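Local coordinates for amino acid ABC transporter, periplasmic amino acid-binding protein (Brucella ovis, PDB 4Z9N) that binds glutathione in its ligand pocket and probably delivers its periplasmic solute to the membrane components of an ABC importer, at residues Ser187-Gly190 and Val191-Ala194; Gly140-Thr143 and Glu144-Ala148; Gly123-Ser126 and Ala127-Ser131; Val289-Tyr292 and Gly293-Phe296. All coordinates share one frame; numbering follows the deposited sequence.

Contact 1: Ser187-Gly190 and Val191-Ala194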
ATOM      1  N   SER D 187      11.580  14.043 -10.212  1.00 17.39           N
ATOM      2  CA  SER D 187      11.355  14.795 -11.437  1.00 17.97           C
ATOM      3  C   SER D 187      12.422  15.879 -11.609  1.00 21.38           C
ATOM      4  O   SER D 187      12.844  16.181 -12.736  1.00 22.69           O
ATOM      5  CB  SER D 187       9.961  15.428 -11.425  1.00 20.35           C
ATOM      6  OG  SER D 187       8.951  14.428 -11.377  1.00 20.84           O
ATOM      7  N   LEU D 188      12.830  16.484 -10.493  1.00 18.72           N
ATOM      8  CA  LEU D 188      13.901  17.487 -10.523  1.00 23.23           C
ATOM      9  C   LEU D 188      15.192  16.891 -11.090  1.00 24.49           C
ATOM     10  O   LEU D 188      15.908  17.564 -11.845  1.00 22.01           O
ATOM     11  CB  LEU D 188      14.137  18.072  -9.124  1.00 19.39           C
ATOM     12  CG  LEU D 188      13.018  18.992  -8.609  1.00 18.59           C
ATOM     13  CD1 LEU D 188      13.227  19.337  -7.147  1.00 20.62           C
ATOM     14  CD2 LEU D 188      12.990  20.261  -9.468  1.00 19.29           C
ATOM     15  N   TYR D 189      15.490  15.635 -10.744  1.00 20.75           N
ATOM     16  CA  TYR D 189      16.635  14.948 -11.343  1.00 21.95           C
ATOM     17  C   TYR D 189      16.500  14.885 -12.865  1.00 22.67           C
ATOM     18  O   TYR D 189      17.476  15.067 -13.594  1.00 25.36           O
ATOM     19  CB  TYR D 189      16.785  13.521 -10.790  1.00 21.71           C
ATOM     20  CG  TYR D 189      17.482  13.406  -9.446  1.00 21.66           C
ATOM     21  CD1 TYR D 189      16.777  13.543  -8.252  1.00 20.52           C
ATOM     22  CD2 TYR D 189      18.842  13.132  -9.373  1.00 24.05           C
ATOM     23  CE1 TYR D 189      17.416  13.416  -7.021  1.00 24.62           C
ATOM     24  CE2 TYR D 189      19.487  13.006  -8.155  1.00 26.01           C
ATOM     25  CZ  TYR D 189      18.775  13.153  -6.984  1.00 28.29           C
ATOM     26  OH  TYR D 189      19.425  13.025  -5.773  1.00 29.99           O
ATOM     27  N   GLY D 190      15.292  14.603 -13.343  1.00 21.91           N
ATOM     28  CA  GLY D 190      15.058  14.476 -14.773  1.00 22.65           C
ATOM     29  C   GLY D 190      15.084  15.805 -15.506  1.00 23.34           C
ATOM     30  O   GLY D 190      15.677  15.926 -16.587  1.00 24.63           O
ATOM     31  N   VAL D 191      14.437  16.806 -14.921  1.00 22.57           N
ATOM     32  CA  VAL D 191      14.463  18.151 -15.471  1.00 23.23           C
ATOM     33  C   VAL D 191      15.891  18.666 -15.559  1.00 27.13           C
ATOM     34  O   VAL D 191      16.309  19.218 -16.590  1.00 25.76           O
ATOM     35  CB  VAL D 191      13.609  19.109 -14.634  1.00 22.24           C
ATOM     36  CG1 VAL D 191      13.909  20.553 -15.027  1.00 23.10           C
ATOM     37  CG2 VAL D 191      12.131  18.789 -14.818  1.00 22.68           C
ATOM     38  N   ARG D 192      16.646  18.490 -14.478  1.00 24.40           N
ATOM     39  CA  ARG D 192      18.019  18.994 -14.423  1.00 25.72           C
ATOM     40  C   ARG D 192      18.863  18.495 -15.606  1.00 27.91           C
ATOM     41  O   ARG D 192      19.644  19.254 -16.190  1.00 28.56           O
ATOM     42  CB  ARG D 192      18.675  18.597 -13.093  1.00 25.44           C
ATOM     43  CG  ARG D 192      20.125  19.041 -12.960  1.00 26.93           C
ATOM     44  CD  ARG D 192      20.638  18.926 -11.525  1.00 31.23           C
ATOM     45  NE  ARG D 192      20.592  17.559 -11.010  1.00 26.08           N
ATOM     46  CZ  ARG D 192      20.909  17.226  -9.762  1.00 30.02           C
ATOM     47  NH1 ARG D 192      21.285  18.164  -8.900  1.00 26.12           N
ATOM     48  NH2 ARG D 192      20.828  15.962  -9.367  1.00 34.10           N
ATOM     49  N   LEU D 193      18.677  17.235 -15.986  1.00 30.03           N
ATOM     50  CA  LEU D 193      19.446  16.657 -17.088  1.00 35.22           C
ATOM     51  C   LEU D 193      19.111  17.277 -18.444  1.00 37.61           C
ATOM     52  O   LEU D 193      19.824  17.054 -19.427  1.00 30.91           O
ATOM     53  CB  LEU D 193      19.230  15.146 -17.147  1.00 34.72           C
ATOM     54  CG  LEU D 193      19.947  14.347 -16.058  1.00 33.27           C
ATOM     55  CD1 LEU D 193      19.514  12.898 -16.106  1.00 32.20           C
ATOM     56  CD2 LEU D 193      21.464  14.455 -16.204  1.00 32.77           C
ATOM     57  N   ALA D 194      18.042  18.063 -18.500  1.00 28.56           N
ATOM     58  CA  ALA D 194      17.610  18.653 -19.768  1.00 31.71           C
ATOM     59  C   ALA D 194      18.044  20.105 -19.883  1.00 33.76           C
ATOM     60  O   ALA D 194      17.808  20.756 -20.900  1.00 37.99           O
ATOM     61  CB  ALA D 194      16.090  18.539 -19.916  1.00 30.92           C
TER
HETATM   62  O   HOH W   1      19.998  15.084 -12.209  1.00 21.38           O
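Arg192 sets off with CG trans to its own backbone N (chi1 178°) and turns once, at chi3 (60°), a bend that swings the guanidinium alongside the ring of Tyr189. One turn earlier, the Tyr189 ring comes off next to its own backbone N, and the two side chains run side by side in the same direction. Their planes are nearly perpendicular, 87° apart. NH2 does the touching, meeting Tyr189 CD2 and CE2 equally at 3.5 Å. Arg192 CZ is 5.1 Å from the ring centroid, so any cation-pi attraction is weak at best. A water adds a second link: it sits in the guanidinium plane, takes the N-H of Arg192 NE at 2.8 Å, and donates to Tyr189 O at 2.9 Å. NH1 turns elsewhere, to the carbonyl of His201, so two of the guanidinium nitrogens, NE and NH1, have hydrogen-bond partners. The Tyr189-Arg192 pair sits on helix 185-192, which follows strand 180-182 and precedes strand 201-203 in the lobe built on the mixed sheet of this family 3 solute-binding protein; Leu188 leans on Tyr181, Ile203 and Met115, while Ser187 reaches bound glutathione. The helical bonds themselves begin regularly, with Val191 N giving to Ser187 O at 2.8 Å and Arg192 N to Leu188 O at 2.9 Å. At Leu193 the pattern becomes less clean: its N-H is divided between Tyr189 O (3.4 Å) and Gly190 O (3.3 Å), both weak bonds. The Leu193 side chain lies against Tyr189 O through CG and packs on Pro305 and Leu306.

Contact 2: Gly140-Thr143 and Glu144-Ala148. With GSH (glutathione), chain U.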
ATOM      1  N   GLY D 140      -2.324  22.522 -12.429  1.00 16.31           N
ATOM      2  CA  GLY D 140      -2.942  21.210 -12.406  1.00 17.25           C
ATOM      3  C   GLY D 140      -2.111  20.165 -11.675  1.00 15.55           C
ATOM      4  O   GLY D 140      -2.187  18.991 -12.008  1.00 16.54           O
ATOM      5  N   THR D 141      -1.324  20.588 -10.685  1.00 13.00           N
ATOM      6  CA  THR D 141      -0.503  19.660  -9.901  1.00 11.66           C
ATOM      7  C   THR D 141      -0.727  19.780  -8.396  1.00 11.98           C
ATOM      8  O   THR D 141      -1.154  20.823  -7.893  1.00 14.27           O
ATOM      9  CB  THR D 141       1.009  19.878 -10.154  1.00 14.67           C
ATOM     10  OG1 THR D 141       1.376  21.207  -9.743  1.00 14.09           O
ATOM     11  CG2 THR D 141       1.348  19.681 -11.621  1.00 17.35           C
ATOM     12  N   THR D 142      -0.410  18.715  -7.667  1.00 12.62           N
ATOM     13  CA  THR D 142      -0.311  18.803  -6.211  1.00 14.60           C
ATOM     14  C   THR D 142       0.745  19.849  -5.832  1.00 16.73           C
ATOM     15  O   THR D 142       0.615  20.580  -4.851  1.00 14.28           O
ATOM     16  CB  THR D 142       0.084  17.461  -5.597  1.00 15.20           C
ATOM     17  OG1 THR D 142       1.238  16.971  -6.289  1.00 13.48           O
ATOM     18  CG2 THR D 142      -1.040  16.435  -5.713  1.00 14.31           C
ATOM     19  N   THR D 143       1.804  19.885  -6.636  1.00 15.83           N
ATOM     20  CA  THR D 143       2.962  20.748  -6.445  1.00 14.48           C
ATOM     21  C   THR D 143       2.582  22.192  -6.171  1.00 14.28           C
ATOM     22  O   THR D 143       3.082  22.812  -5.230  1.00 13.45           O
ATOM     23  CB  THR D 143       3.851  20.695  -7.695  1.00 13.95           C
ATOM     24  OG1 THR D 143       3.958  19.328  -8.110  1.00 12.49           O
ATOM     25  CG2 THR D 143       5.253  21.226  -7.407  1.00 13.90           C
ATOM     26  N   GLU D 144       1.688  22.724  -6.997  1.00 14.38           N
ATOM     27  CA  GLU D 144       1.299  24.124  -6.888  1.00 15.29           C
ATOM     28  C   GLU D 144       0.614  24.399  -5.541  1.00 17.59           C
ATOM     29  O   GLU D 144       0.865  25.422  -4.907  1.00 17.32           O
ATOM     30  CB  GLU D 144       0.375  24.504  -8.054  1.00 18.09           C
ATOM     31  CG  GLU D 144      -0.108  25.940  -7.996  1.00 27.42           C
ATOM     32  CD  GLU D 144      -1.170  26.260  -9.043  1.00 36.60           C
ATOM     33  OE1 GLU D 144      -1.899  25.342  -9.479  1.00 37.28           O
ATOM     34  OE2 GLU D 144      -1.290  27.447  -9.409  1.00 44.68           O
ATOM     35  N   LEU D 145      -0.241  23.473  -5.103  1.00 13.35           N
ATOM     36  CA  LEU D 145      -0.956  23.657  -3.838  1.00 13.09           C
ATOM     37  C   LEU D 145      -0.015  23.523  -2.643  1.00 16.31           C
ATOM     38  O   LEU D 145      -0.107  24.293  -1.683  1.00 13.95           O
ATOM     39  CB  LEU D 145      -2.104  22.642  -3.714  1.00 14.40           C
ATOM     40  CG  LEU D 145      -3.084  22.618  -4.900  1.00 21.18           C
ATOM     41  CD1 LEU D 145      -4.172  21.558  -4.721  1.00 20.25           C
ATOM     42  CD2 LEU D 145      -3.704  24.001  -5.104  1.00 24.69           C
ATOM     43  N   ASN D 146       0.872  22.528  -2.685  1.00 11.47           N
ATOM     44  CA  ASN D 146       1.792  22.312  -1.564  1.00 13.51           C
ATOM     45  C   ASN D 146       2.730  23.501  -1.382  1.00 14.09           C
ATOM     46  O   ASN D 146       3.084  23.832  -0.248  1.00 15.78           O
ATOM     47  CB  ASN D 146       2.647  21.065  -1.749  1.00 14.21           C
ATOM     48  CG  ASN D 146       1.838  19.785  -1.788  1.00 18.66           C
ATOM     49  OD1 ASN D 146       0.797  19.666  -1.152  1.00 17.50           O
ATOM     50  ND2 ASN D 146       2.326  18.812  -2.550  1.00 18.81           N
ATOM     51  N   MET D 147       3.175  24.110  -2.486  1.00 11.46           N
ATOM     52  CA  MET D 147       4.109  25.229  -2.361  1.00 12.54           C
ATOM     53  C   MET D 147       3.437  26.395  -1.650  1.00 13.52           C
ATOM     54  O   MET D 147       4.023  27.009  -0.770  1.00 15.52           O
ATOM     55  CB  MET D 147       4.640  25.696  -3.707  1.00 16.24           C
ATOM     56  CG  MET D 147       5.509  26.940  -3.566  1.00 19.01           C
ATOM     57  SD  MET D 147       6.479  27.303  -5.036  1.00 18.38           S
ATOM     58  CE  MET D 147       5.194  27.475  -6.279  1.00 18.68           C
ATOM     59  N   ALA D 148       2.205  26.696  -2.033  1.00 13.98           N
ATOM     60  CA  ALA D 148       1.468  27.748  -1.353  1.00 15.67           C
ATOM     61  C   ALA D 148       1.420  27.444   0.150  1.00 16.69           C
ATOM     62  O   ALA D 148       1.681  28.325   0.980  1.00 15.37           O
ATOM     63  CB  ALA D 148       0.065  27.887  -1.935  1.00 16.91           C
TER
HETATM   64  N1  GSH U 401       3.143  14.286  -8.881  1.00 12.03           N
HETATM   65  CA1 GSH U 401       2.576  15.620  -9.083  1.00 10.27           C
HETATM   66  C1  GSH U 401       1.084  15.473  -9.373  1.00 12.10           C
HETATM   67  O11 GSH U 401       0.366  16.509  -9.435  1.00 15.66           O
HETATM   68  O12 GSH U 401       0.570  14.335  -9.559  1.00 11.89           O
HETATM   69  CB1 GSH U 401       3.225  16.350 -10.271  1.00  9.38           C
HETATM   70  CG1 GSH U 401       3.006  15.516 -11.549  1.00 10.87           C
HETATM   71  CD1 GSH U 401       3.418  16.351 -12.756  1.00 16.59           C
HETATM   72  OE1 GSH U 401       2.666  16.570 -13.655  1.00 17.25           O
HETATM   73  N2  GSH U 401       4.765  16.869 -12.791  1.00 15.97           N
HETATM   74  CA2 GSH U 401       5.146  17.684 -13.930  1.00 18.95           C
HETATM   75  C2  GSH U 401       5.085  16.901 -15.250  1.00 16.60           C
HETATM   76  O2  GSH U 401       5.084  15.714 -15.316  1.00 16.80           O
HETATM   77  CB2 GSH U 401       6.500  18.356 -13.678  1.00 18.47           C
HETATM   78  SG2 GSH U 401       7.873  17.170 -13.701  1.00 23.59           S
HETATM   79  N3  GSH U 401       4.975  17.688 -16.459  1.00 16.84           N
HETATM   80  CA3 GSH U 401       4.905  17.032 -17.737  1.00 20.58           C
HETATM   81  C3  GSH U 401       3.695  17.579 -18.495  1.00 19.23           C
HETATM   82  O31 GSH U 401       3.586  17.320 -19.723  1.00 23.49           O
HETATM   83  O32 GSH U 401       2.810  18.266 -17.899  1.00 19.53           O
HETATM   84  O   HOH W   2      -2.939  22.682  -8.979  1.00 23.46           O
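The amide of Asn146 rests against the carbonyl of Thr142, its CG 3.4 Å from Thr142 O. Asn146 ND2 comes just as near but at a poor hydrogen-bonding angle; it bonds to Gln112 instead, and OD1 accepts from Arg328 of the second subunit, so the amide is fixed at both ends. The other flat group, the Glu144 carboxylate, accepts a hydrogen bond from a water at OE1 (2.9 Å), and the same water donates to Thr141 O. Here begins helix 142-153, the helix of a beta-alpha-beta unit between strands 134-138 and 159-163, and its first turn faces glutathione. Thr141 is the N-cap: with OG1 lodged between its backbone N and carbonyl carbon (chi1 62°), it accepts from Glu144 N at 3.2 Å and also bonds to Gln138 O. Another N-H of this turn goes to the ligand, as Thr142 N binds carboxylate oxygen O11 of glutathione at 2.9 Å, with an N-H...O angle of 162°. The helix dipole would probably favour that negative charge. Thr143 OG1 lies 3.8 Å from CB1 of glutathione, while Thr142 OG1 bonds to Glu211. Further along, Asn146 N donates to Thr142 O at 2.9 Å.

Contact 3: Gly123-Ser126 and Ala127-Ser131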
ATOM      1  N   GLY D 123      25.142  30.881  -1.797  1.00 43.07           N
ATOM      2  CA  GLY D 123      24.763  31.160  -0.426  1.00 47.61           C
ATOM      3  C   GLY D 123      23.409  30.617  -0.015  1.00 47.57           C
ATOM      4  O   GLY D 123      23.005  30.780   1.135  1.00 51.92           O
ATOM      5  N   ILE D 124      22.702  29.981  -0.946  1.00 41.32           N
ATOM      6  CA  ILE D 124      21.419  29.358  -0.625  1.00 37.44           C
ATOM      7  C   ILE D 124      21.611  27.861  -0.444  1.00 34.11           C
ATOM      8  O   ILE D 124      22.069  27.181  -1.355  1.00 33.05           O
ATOM      9  CB  ILE D 124      20.358  29.631  -1.707  1.00 36.98           C
ATOM     10  CG1 ILE D 124      20.084  31.132  -1.844  1.00 43.26           C
ATOM     11  CG2 ILE D 124      19.060  28.856  -1.398  1.00 35.52           C
ATOM     12  CD1 ILE D 124      19.476  31.759  -0.612  1.00 45.90           C
ATOM     13  N   ASN D 125      21.255  27.348   0.733  1.00 30.97           N
ATOM     14  CA  ASN D 125      21.380  25.919   0.998  1.00 27.96           C
ATOM     15  C   ASN D 125      20.127  25.354   1.656  1.00 26.13           C
ATOM     16  O   ASN D 125      20.131  24.230   2.140  1.00 28.79           O
ATOM     17  CB  ASN D 125      22.610  25.629   1.876  1.00 40.08           C
ATOM     18  CG  ASN D 125      22.503  26.228   3.272  1.00 45.84           C
ATOM     19  OD1 ASN D 125      21.632  27.048   3.551  1.00 47.88           O
ATOM     20  ND2 ASN D 125      23.417  25.833   4.150  1.00 50.26           N
ATOM     21  N   SER D 126      19.053  26.133   1.675  1.00 25.18           N
ATOM     22  CA  SER D 126      17.816  25.662   2.279  1.00 24.53           C
ATOM     23  C   SER D 126      16.610  26.303   1.605  1.00 23.31           C
ATOM     24  O   SER D 126      16.657  27.474   1.225  1.00 28.87           O
ATOM     25  CB  SER D 126      17.800  25.967   3.777  1.00 24.27           C
ATOM     26  OG  SER D 126      16.505  25.765   4.313  1.00 24.72           O
ATOM     27  N   ALA D 127      15.527  25.547   1.473  1.00 20.78           N
ATOM     28  CA  ALA D 127      14.315  26.107   0.892  1.00 19.72           C
ATOM     29  C   ALA D 127      13.777  27.228   1.768  1.00 21.84           C
ATOM     30  O   ALA D 127      12.984  28.042   1.312  1.00 19.84           O
ATOM     31  CB  ALA D 127      13.251  25.035   0.699  1.00 18.77           C
ATOM     32  N   LEU D 128      14.197  27.271   3.030  1.00 21.88           N
ATOM     33  CA  LEU D 128      13.717  28.310   3.938  1.00 25.06           C
ATOM     34  C   LEU D 128      14.387  29.654   3.649  1.00 27.64           C
ATOM     35  O   LEU D 128      14.061  30.670   4.265  1.00 28.13           O
ATOM     36  CB  LEU D 128      13.936  27.897   5.396  1.00 29.47           C
ATOM     37  CG  LEU D 128      12.990  26.797   5.901  1.00 30.59           C
ATOM     38  CD1 LEU D 128      13.307  26.383   7.343  1.00 28.27           C
ATOM     39  CD2 LEU D 128      11.529  27.229   5.769  1.00 29.41           C
ATOM     40  N   GLN D 129      15.320  29.671   2.704  1.00 25.55           N
ATOM     41  CA  GLN D 129      15.956  30.927   2.332  1.00 28.97           C
ATOM     42  C   GLN D 129      15.372  31.473   1.030  1.00 29.06           C
ATOM     43  O   GLN D 129      15.937  32.378   0.405  1.00 25.25           O
ATOM     44  CB  GLN D 129      17.463  30.744   2.211  1.00 28.85           C
ATOM     45  CG  GLN D 129      18.102  30.057   3.407  1.00 31.39           C
ATOM     46  CD  GLN D 129      19.537  29.685   3.137  1.00 37.16           C
ATOM     47  OE1 GLN D 129      19.845  29.094   2.108  1.00 33.28           O
ATOM     48  NE2 GLN D 129      20.429  30.029   4.062  1.00 46.40           N
ATOM     49  N   LEU D 130      14.216  30.945   0.646  1.00 26.05           N
ATOM     50  CA  LEU D 130      13.622  31.284  -0.644  1.00 24.16           C
ATOM     51  C   LEU D 130      12.515  32.330  -0.576  1.00 24.47           C
ATOM     52  O   LEU D 130      11.779  32.497  -1.543  1.00 23.06           O
ATOM     53  CB  LEU D 130      13.076  30.021  -1.319  1.00 20.48           C
ATOM     54  CG  LEU D 130      14.154  29.037  -1.787  1.00 20.86           C
ATOM     55  CD1 LEU D 130      13.496  27.822  -2.429  1.00 19.42           C
ATOM     56  CD2 LEU D 130      15.144  29.701  -2.740  1.00 22.12           C
ATOM     57  N   SER D 131      12.387  33.030   0.550  1.00 25.69           N
ATOM     58  CA  SER D 131      11.368  34.073   0.658  1.00 26.72           C
ATOM     59  C   SER D 131      11.544  35.088  -0.467  1.00 22.98           C
ATOM     60  O   SER D 131      12.647  35.586  -0.699  1.00 24.29           O
ATOM     61  CB  SER D 131      11.431  34.781   2.012  1.00 26.56           C
ATOM     62  OG  SER D 131      10.387  35.733   2.115  1.00 29.75           O
TER
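Hydrogen bonds between side chain and backbone dominate where Gln129 meets Asn125 and Ser126. The Gln129 side chain, extended beyond CG, reaches back along the chain so that OE1 receives two neighbouring backbone N-H groups. The stronger is Asn125 N, at 2.6 Å from Gln129 OE1 and 15° out of the amide plane; Ser126 N adds a weak bond to the same oxygen at 3.1 Å. Ser126 supplies a second bond of this type. With its hydroxyl trans to the backbone N (chi1 168°), OG accepts from Leu128 N at 3.0 Å, two residues on, which makes an ST turn. That hydroxyl also bonds to Glu206 OE2, while Glu206 OE1 takes Ala127 N, so one carboxylate holds the turn from outside.

Backbone-to-backbone bonding closes the bend: Gln129 N donates to Ser126 O at 3.0 Å, from well above the carbonyl plane (55°) and not along a lone pair, and the chain makes a short 3-10 segment at 127-128.

Apolar contact comes from Ile124. Its side chain and that of Gln129 run past one another in opposite directions, with Ile124 CD1 3.6 Å from Gln129 CB. The other branch, CG2, meets Leu130 CD2 at 4.2 Å, and both residues lean inward on strand 101-117, through Ile116 and Phe114.

In this connection between strands 101-117 and 134-138, a side-chain carbonyl and a hydroxyl do work that helix or sheet carbonyls would do elsewhere: together they take up three backbone N-H groups of an irregular bend. The Glu206 carboxylate would probably polarise the serine hydroxyl and strengthen it as an acceptor.

Contact 4: Val289-Tyr292 and Gly293-Phe296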
ATOM      1  N   VAL D 289      10.447  -6.990 -19.107  1.00 23.43           N
ATOM      2  CA  VAL D 289      10.984  -5.754 -18.532  1.00 22.95           C
ATOM      3  C   VAL D 289      11.929  -5.991 -17.343  1.00 22.02           C
ATOM      4  O   VAL D 289      12.530  -5.044 -16.839  1.00 22.70           O
ATOM      5  CB  VAL D 289       9.836  -4.808 -18.101  1.00 20.30           C
ATOM      6  CG1 VAL D 289       9.015  -4.332 -19.329  1.00 21.06           C
ATOM      7  CG2 VAL D 289       8.946  -5.487 -17.069  1.00 19.12           C
ATOM      8  N   GLY D 290      12.068  -7.237 -16.903  1.00 21.12           N
ATOM      9  CA  GLY D 290      12.855  -7.538 -15.716  1.00 22.60           C
ATOM     10  C   GLY D 290      12.084  -7.227 -14.440  1.00 21.32           C
ATOM     11  O   GLY D 290      10.908  -6.864 -14.504  1.00 18.31           O
ATOM     12  N   ASN D 291      12.725  -7.355 -13.276  1.00 18.67           N
ATOM     13  CA  ASN D 291      12.000  -7.107 -12.021  1.00 20.11           C
ATOM     14  C   ASN D 291      12.009  -5.618 -11.639  1.00 18.32           C
ATOM     15  O   ASN D 291      12.588  -4.785 -12.348  1.00 18.15           O
ATOM     16  CB  ASN D 291      12.559  -7.975 -10.866  1.00 18.00           C
ATOM     17  CG  ASN D 291      13.979  -7.586 -10.431  1.00 17.87           C
ATOM     18  OD1 ASN D 291      14.316  -6.409 -10.274  1.00 17.78           O
ATOM     19  ND2 ASN D 291      14.809  -8.600 -10.189  1.00 18.78           N
ATOM     20  N   TYR D 292      11.377  -5.292 -10.515  1.00 16.59           N
ATOM     21  CA  TYR D 292      11.263  -3.898 -10.076  1.00 16.16           C
ATOM     22  C   TYR D 292      12.628  -3.202  -9.987  1.00 15.44           C
ATOM     23  O   TYR D 292      12.781  -2.065 -10.415  1.00 16.45           O
ATOM     24  CB  TYR D 292      10.573  -3.814  -8.712  1.00 15.80           C
ATOM     25  CG  TYR D 292      10.402  -2.394  -8.234  1.00 16.51           C
ATOM     26  CD1 TYR D 292       9.291  -1.643  -8.612  1.00 16.47           C
ATOM     27  CD2 TYR D 292      11.342  -1.797  -7.406  1.00 18.42           C
ATOM     28  CE1 TYR D 292       9.123  -0.339  -8.175  1.00 14.12           C
ATOM     29  CE2 TYR D 292      11.186  -0.479  -6.974  1.00 12.92           C
ATOM     30  CZ  TYR D 292      10.077   0.235  -7.358  1.00 14.12           C
ATOM     31  OH  TYR D 292       9.933   1.534  -6.909  1.00 14.17           O
ATOM     32  N   GLY D 293      13.609  -3.892  -9.404  1.00 15.95           N
ATOM     33  CA  GLY D 293      14.923  -3.300  -9.214  1.00 16.69           C
ATOM     34  C   GLY D 293      15.606  -3.036 -10.534  1.00 17.83           C
ATOM     35  O   GLY D 293      16.330  -2.048 -10.699  1.00 22.00           O
ATOM     36  N   GLU D 294      15.387  -3.940 -11.487  1.00 18.41           N
ATOM     37  CA  GLU D 294      15.963  -3.771 -12.805  1.00 20.95           C
ATOM     38  C   GLU D 294      15.353  -2.571 -13.531  1.00 22.45           C
ATOM     39  O   GLU D 294      16.071  -1.839 -14.216  1.00 21.73           O
ATOM     40  CB  GLU D 294      15.795  -5.041 -13.626  1.00 20.45           C
ATOM     41  CG  GLU D 294      16.519  -6.250 -13.034  1.00 24.46           C
ATOM     42  CD  GLU D 294      16.493  -7.422 -13.976  1.00 26.11           C
ATOM     43  OE1 GLU D 294      17.437  -7.547 -14.803  1.00 29.37           O
ATOM     44  OE2 GLU D 294      15.530  -8.212 -13.904  1.00 22.12           O
ATOM     45  N   ILE D 295      14.046  -2.364 -13.363  1.00 20.87           N
ATOM     46  CA  ILE D 295      13.371  -1.211 -13.946  1.00 20.54           C
ATOM     47  C   ILE D 295      13.903   0.061 -13.305  1.00 20.84           C
ATOM     48  O   ILE D 295      14.174   1.047 -13.994  1.00 20.22           O
ATOM     49  CB  ILE D 295      11.837  -1.312 -13.780  1.00 16.97           C
ATOM     50  CG1 ILE D 295      11.289  -2.496 -14.583  1.00 22.93           C
ATOM     51  CG2 ILE D 295      11.150  -0.020 -14.207  1.00 16.77           C
ATOM     52  CD1 ILE D 295       9.823  -2.795 -14.271  1.00 23.45           C
ATOM     53  N   PHE D 296      14.063   0.026 -11.986  1.00 16.99           N
ATOM     54  CA  PHE D 296      14.574   1.175 -11.240  1.00 18.49           C
ATOM     55  C   PHE D 296      15.977   1.537 -11.718  1.00 18.09           C
ATOM     56  O   PHE D 296      16.249   2.675 -12.091  1.00 18.47           O
ATOM     57  CB  PHE D 296      14.582   0.883  -9.725  1.00 16.27           C
ATOM     58  CG  PHE D 296      14.807   2.098  -8.869  1.00 17.68           C
ATOM     59  CD1 PHE D 296      16.072   2.646  -8.736  1.00 19.49           C
ATOM     60  CD2 PHE D 296      13.749   2.691  -8.189  1.00 19.68           C
ATOM     61  CE1 PHE D 296      16.280   3.769  -7.955  1.00 20.10           C
ATOM     62  CE2 PHE D 296      13.952   3.809  -7.403  1.00 14.54           C
ATOM     63  CZ  PHE D 296      15.215   4.353  -7.290  1.00 15.38           C
TER
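Asn291 and Glu294 cross at about a right angle, their amide and carboxylate planes 60° apart, and each reaches for the other's backbone. With CG tucked between its own N and carbonyl carbon (chi1 68°), Asn291 presents OD1 to the helix start, where Glu294 N donates to it at 3.0 Å. Gly293 N adds a weak bond to the same OD1. In return, Glu294 OE2 accepts from Asn291 N at 3.0 Å, on the anti side and 30° out of the carboxylate plane. The two reciprocal bonds make a capping box at the start of helix 292-299, just after Gly290, the first residue past helix 281-289, which has positive phi. Glu294 OE2 also takes the N-H of Gln245, and Asn291 ND2 gives to Ile243 O, so both residues of the box are tied to the same neighbouring loop. Across the turn, Val289 CG2 and Ile295 CD1 meet obliquely at 4.0 Å, where Val289 rests on helix 44-57 and Ile295 on both that helix and helix 222-240. Tyr292 and Phe296 instead lie side by side and point the same way, Tyr292 CE2 4.3 Å from Phe296 CD2. The tyrosine hydroxyl lies near the plane of the Phe296 ring, at its edge, with OH 4.2 Å from CD2. Its hydrogen bond is to Asn107 O, while Arg310 makes a cation-pi contact with Phe296. In the backbone, Phe296 N donates to Tyr292 O at 2.9 Å.

Along the chain the order is contact 3, contact 2, contact 1, contact 4. The first three belong to the lobe built round the mixed sheet: contact 3 in the connection leaving strand 101-117, contact 2 on the helix after strand 134-138, contact 1 on the helix after strand 180-182. Their centres lie about 18 to 20 Å apart, and none touches another. Contact 4 lies outside that lobe's sheet, its centre about 30 Å from contact 2 and 36 Å from contact 3 but only about 21 Å from contact 1, where helices 281-289 and 292-299 follow one another. Contacts 1 and 2 thus bear on glutathione, while contacts 3 and 4 shape parts of the fold away from it.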